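Tumor necrosis factor receptor superfamily member 11B (Mus musculus, PDB 4E4D) acts as a secreted decoy receptor that captures the cytokine RANKL and so restrains osteoclast formation and activation, this chain being its cysteine-rich ligand-binding part. Local coordinates at residues Y10-C23 with L29-C41. Numbering follows the deposited sequence.
Sequences YDPETGHQLLCDKC and LKQHCTVRRKTLC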
# COMPACT_ATOMS: atom_id res chain seq x y z
N TYR B 10 27.72 29.01 8.50
CA TYR B 10 27.64 28.36 7.19
C TYR B 10 27.90 29.45 6.16
O TYR B 10 28.43 30.51 6.51
CB TYR B 10 26.27 27.71 6.98
CG TYR B 10 25.15 28.69 6.74
CD1 TYR B 10 24.66 29.48 7.77
CD2 TYR B 10 24.57 28.82 5.49
CE1 TYR B 10 23.64 30.38 7.56
CE2 TYR B 10 23.54 29.71 5.27
CZ TYR B 10 23.08 30.49 6.31
OH TYR B 10 22.06 31.39 6.09
N ASP B 11 27.54 29.23 4.90
CA ASP B 11 27.80 30.24 3.87
C ASP B 11 26.98 30.10 2.58
O ASP B 11 27.10 29.10 1.87
CB ASP B 11 29.29 30.25 3.52
CG ASP B 11 29.83 28.86 3.26
OD1 ASP B 11 29.03 27.92 3.11
OD2 ASP B 11 31.07 28.71 3.20
N PRO B 12 26.14 31.10 2.28
CA PRO B 12 25.48 31.23 0.98
C PRO B 12 26.26 32.15 0.04
O PRO B 12 27.38 32.54 0.38
CB PRO B 12 24.13 31.85 1.34
CG PRO B 12 24.45 32.72 2.50
CD PRO B 12 25.57 32.05 3.26
N GLU B 13 25.69 32.50 -1.11
CA GLU B 13 26.35 33.40 -2.05
C GLU B 13 25.38 34.03 -3.04
O GLU B 13 24.37 33.43 -3.42
CB GLU B 13 27.44 32.64 -2.83
CG GLU B 13 28.09 33.47 -3.93
CD GLU B 13 28.90 32.63 -4.90
OE1 GLU B 13 29.44 31.59 -4.47
OE2 GLU B 13 28.99 33.01 -6.08
N THR B 14 25.70 35.26 -3.46
CA THR B 14 24.99 35.92 -4.55
C THR B 14 25.96 36.83 -5.31
O THR B 14 26.30 36.57 -6.46
CB THR B 14 23.80 36.75 -4.05
OG1 THR B 14 22.86 35.89 -3.39
CG2 THR B 14 23.11 37.44 -5.22
N GLY B 15 26.39 37.90 -4.65
CA GLY B 15 27.37 38.81 -5.22
C GLY B 15 28.78 38.43 -4.83
O GLY B 15 29.75 38.81 -5.49
N HIS B 16 28.89 37.66 -3.75
CA HIS B 16 30.18 37.19 -3.27
C HIS B 16 29.95 36.26 -2.08
O HIS B 16 29.29 36.64 -1.11
CB HIS B 16 31.07 38.36 -2.86
CG HIS B 16 32.28 37.96 -2.08
ND1 HIS B 16 32.98 36.80 -2.34
CD2 HIS B 16 32.92 38.56 -1.05
CE1 HIS B 16 33.99 36.70 -1.50
NE2 HIS B 16 33.98 37.76 -0.71
N GLN B 17 30.48 35.05 -2.16
CA GLN B 17 30.26 34.05 -1.11
C GLN B 17 30.81 34.53 0.23
O GLN B 17 31.90 35.11 0.29
CB GLN B 17 30.90 32.72 -1.50
CG GLN B 17 30.57 31.58 -0.55
CD GLN B 17 31.13 30.25 -1.03
OE1 GLN B 17 31.86 30.19 -2.02
NE2 GLN B 17 30.78 29.18 -0.32
N LEU B 18 30.06 34.29 1.29
CA LEU B 18 30.46 34.73 2.63
C LEU B 18 29.81 33.86 3.69
O LEU B 18 28.78 33.24 3.45
CB LEU B 18 30.08 36.19 2.86
CG LEU B 18 28.59 36.49 3.06
CD1 LEU B 18 28.40 37.90 3.60
CD2 LEU B 18 27.80 36.31 1.77
N LEU B 19 30.42 33.81 4.87
CA LEU B 19 29.89 33.02 5.97
C LEU B 19 28.96 33.87 6.84
O LEU B 19 29.02 35.09 6.82
CB LEU B 19 31.02 32.42 6.81
CG LEU B 19 32.05 33.36 7.43
CD1 LEU B 19 31.51 34.04 8.68
CD2 LEU B 19 33.33 32.60 7.75
N CYS B 20 28.09 33.20 7.59
CA CYS B 20 27.15 33.89 8.45
C CYS B 20 26.51 32.94 9.46
O CYS B 20 26.55 31.72 9.29
CB CYS B 20 26.07 34.58 7.61
SG CYS B 20 25.22 33.49 6.45
N ASP B 21 25.93 33.51 10.51
CA ASP B 21 25.42 32.73 11.64
C ASP B 21 24.21 31.87 11.29
O ASP B 21 23.33 32.29 10.53
CB ASP B 21 25.06 33.67 12.79
CG ASP B 21 26.27 34.38 13.36
OD1 ASP B 21 26.70 35.39 12.76
OD2 ASP B 21 26.79 33.93 14.40
N LYS B 22 24.18 30.67 11.84
CA LYS B 22 23.02 29.80 11.75
C LYS B 22 21.94 30.31 12.69
O LYS B 22 22.20 31.18 13.52
CB LYS B 22 23.39 28.36 12.13
CG LYS B 22 24.41 27.71 11.22
CD LYS B 22 24.59 26.24 11.57
CE LYS B 22 25.61 25.56 10.67
NZ LYS B 22 25.69 24.09 10.94
N CYS B 23 20.74 29.76 12.57
CA CYS B 23 19.65 30.13 13.46
C CYS B 23 19.66 29.25 14.71
O CYS B 23 19.83 28.04 14.63
CB CYS B 23 18.30 30.01 12.75
SG CYS B 23 17.95 31.39 11.62
N LEU B 29 15.08 30.15 10.01
CA LEU B 29 15.71 31.11 9.11
C LEU B 29 14.68 31.72 8.17
O LEU B 29 14.03 31.00 7.41
CB LEU B 29 16.82 30.44 8.32
CG LEU B 29 17.77 31.34 7.52
CD1 LEU B 29 19.03 30.58 7.17
CD2 LEU B 29 17.10 31.87 6.26
N LYS B 30 14.52 33.04 8.21
CA LYS B 30 13.57 33.71 7.33
C LYS B 30 14.27 34.45 6.19
O LYS B 30 13.72 34.57 5.10
CB LYS B 30 12.70 34.68 8.13
CG LYS B 30 11.46 35.12 7.36
CD LYS B 30 10.51 35.94 8.22
CE LYS B 30 9.16 36.10 7.55
NZ LYS B 30 9.26 36.70 6.19
N GLN B 31 15.48 34.94 6.45
CA GLN B 31 16.27 35.61 5.42
C GLN B 31 17.77 35.42 5.66
O GLN B 31 18.27 35.65 6.76
CB GLN B 31 15.94 37.10 5.36
CG GLN B 31 14.56 37.39 4.81
CD GLN B 31 14.33 38.87 4.56
OE1 GLN B 31 15.02 39.73 5.11
NE2 GLN B 31 13.34 39.18 3.73
N HIS B 32 18.47 34.99 4.61
CA HIS B 32 19.91 34.76 4.69
C HIS B 32 20.66 36.03 5.06
O HIS B 32 20.13 37.13 4.92
CB HIS B 32 20.44 34.24 3.36
CG HIS B 32 19.96 32.87 3.00
ND1 HIS B 32 20.73 31.75 3.21
CD2 HIS B 32 18.80 32.44 2.46
CE1 HIS B 32 20.06 30.68 2.81
NE2 HIS B 32 18.88 31.07 2.35
N CYS B 33 21.89 35.87 5.53
CA CYS B 33 22.72 37.01 5.86
C CYS B 33 23.18 37.71 4.59
O CYS B 33 23.68 37.07 3.66
CB CYS B 33 23.94 36.56 6.66
SG CYS B 33 25.00 35.39 5.77
N THR B 34 23.00 39.02 4.56
CA THR B 34 23.51 39.83 3.46
C THR B 34 24.79 40.52 3.91
O THR B 34 25.09 40.56 5.10
CB THR B 34 22.49 40.88 2.99
OG1 THR B 34 22.27 41.83 4.04
CG2 THR B 34 21.17 40.22 2.63
N VAL B 35 25.54 41.06 2.96
CA VAL B 35 26.76 41.79 3.29
C VAL B 35 26.46 42.87 4.33
O VAL B 35 27.35 43.29 5.07
CB VAL B 35 27.36 42.45 2.03
CG1 VAL B 35 26.40 43.47 1.45
CG2 VAL B 35 28.70 43.10 2.37
N ARG B 36 25.21 43.31 4.38
CA ARG B 36 24.81 44.40 5.27
C ARG B 36 24.16 43.89 6.55
O ARG B 36 24.37 44.45 7.63
CB ARG B 36 23.84 45.33 4.53
CG ARG B 36 23.80 46.74 5.08
CD ARG B 36 22.79 47.61 4.32
NE ARG B 36 21.41 47.26 4.65
CZ ARG B 36 20.67 46.36 4.00
NH1 ARG B 36 21.17 45.69 2.96
NH2 ARG B 36 19.42 46.12 4.38
N ARG B 37 23.37 42.82 6.45
CA ARG B 37 22.62 42.31 7.59
C ARG B 37 23.06 40.93 8.05
O ARG B 37 23.58 40.13 7.26
CB ARG B 37 21.12 42.27 7.26
CG ARG B 37 20.51 43.62 6.98
CD ARG B 37 18.99 43.55 7.05
NE ARG B 37 18.54 43.21 8.40
CZ ARG B 37 17.27 42.98 8.72
NH1 ARG B 37 16.32 43.05 7.80
NH2 ARG B 37 16.95 42.68 9.97
N LYS B 38 22.84 40.65 9.33
CA LYS B 38 23.12 39.35 9.91
C LYS B 38 21.95 38.41 9.63
O LYS B 38 20.85 38.87 9.33
CB LYS B 38 23.33 39.49 11.42
CG LYS B 38 23.76 38.22 12.13
CD LYS B 38 23.96 38.47 13.62
CE LYS B 38 24.39 37.21 14.35
NZ LYS B 38 24.60 37.45 15.81
N THR B 39 22.19 37.11 9.72
CA THR B 39 21.15 36.13 9.45
C THR B 39 19.89 36.47 10.24
O THR B 39 19.93 36.61 11.46
CB THR B 39 21.59 34.70 9.83
OG1 THR B 39 22.66 34.28 8.97
CG2 THR B 39 20.43 33.72 9.69
N LEU B 40 18.77 36.61 9.53
CA LEU B 40 17.50 36.91 10.16
C LEU B 40 16.84 35.63 10.67
O LEU B 40 16.57 34.71 9.90
CB LEU B 40 16.56 37.62 9.19
CG LEU B 40 15.18 37.96 9.75
CD1 LEU B 40 15.28 38.96 10.89
CD2 LEU B 40 14.27 38.48 8.65
N CYS B 41 16.58 35.58 11.97
CA CYS B 41 15.97 34.41 12.58
C CYS B 41 14.72 34.81 13.35
O CYS B 41 14.73 35.77 14.12
CB CYS B 41 16.97 33.71 13.51
SG CYS B 41 18.43 33.08 12.65
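D21 and T39 face each other across two hairpin-like segments of the first cysteine-rich repeat, their CA atoms 5.9 Å apart. No backbone hydrogen bond links the two segments. In 10-23 the backbones of Y10 and C20 pair in antiparallel fashion, with C20 N 2.9 Å from Y10 O. In 29-41, K30 N bonds to L40 O and L40 N to Q31 O, so L40 stands opposite two residues. Two disulfides do the joining: C20 SG to C33 SG, with chi3 -70°, and C23 SG to C41 SG, with chi3 -92°. They interleave along the chain, the pattern found in the cysteine-rich repeats of TNF receptors. Between them, T39 OG1 donates to D21 O at 2.6 Å, approaching a lone pair of the carbonyl oxygen within its plane. With chi1 at -66°, OG1 sits beside its own backbone N, while CG2 lies 3.9 Å from C23 SG. A valine at T39 would probably leave D21 O without this hydrogen bond and the two segments less firmly joined between the disulfides. The edge of the Y10 ring meets H32, whose ND1 gives OH a weak, bent bond of 3.2 Å. L29 CD1 approaches the same ring end, and L29 CB packs against C23 SG. P12 runs alongside H32 in the opposite direction, its CB 3.9 Å from ND1. The extended K38 lays CE against the D21 carboxylate; its NZ is 4.2 Å from OD1, too far for a salt bridge. Strand 9-10 pairs antiparallel with 20-21, as 27-31 does with 40-43. C23 and L29 bond through their backbones to H54 and S56, and T55 lies against Y10 and L29, which joins this repeat to the second.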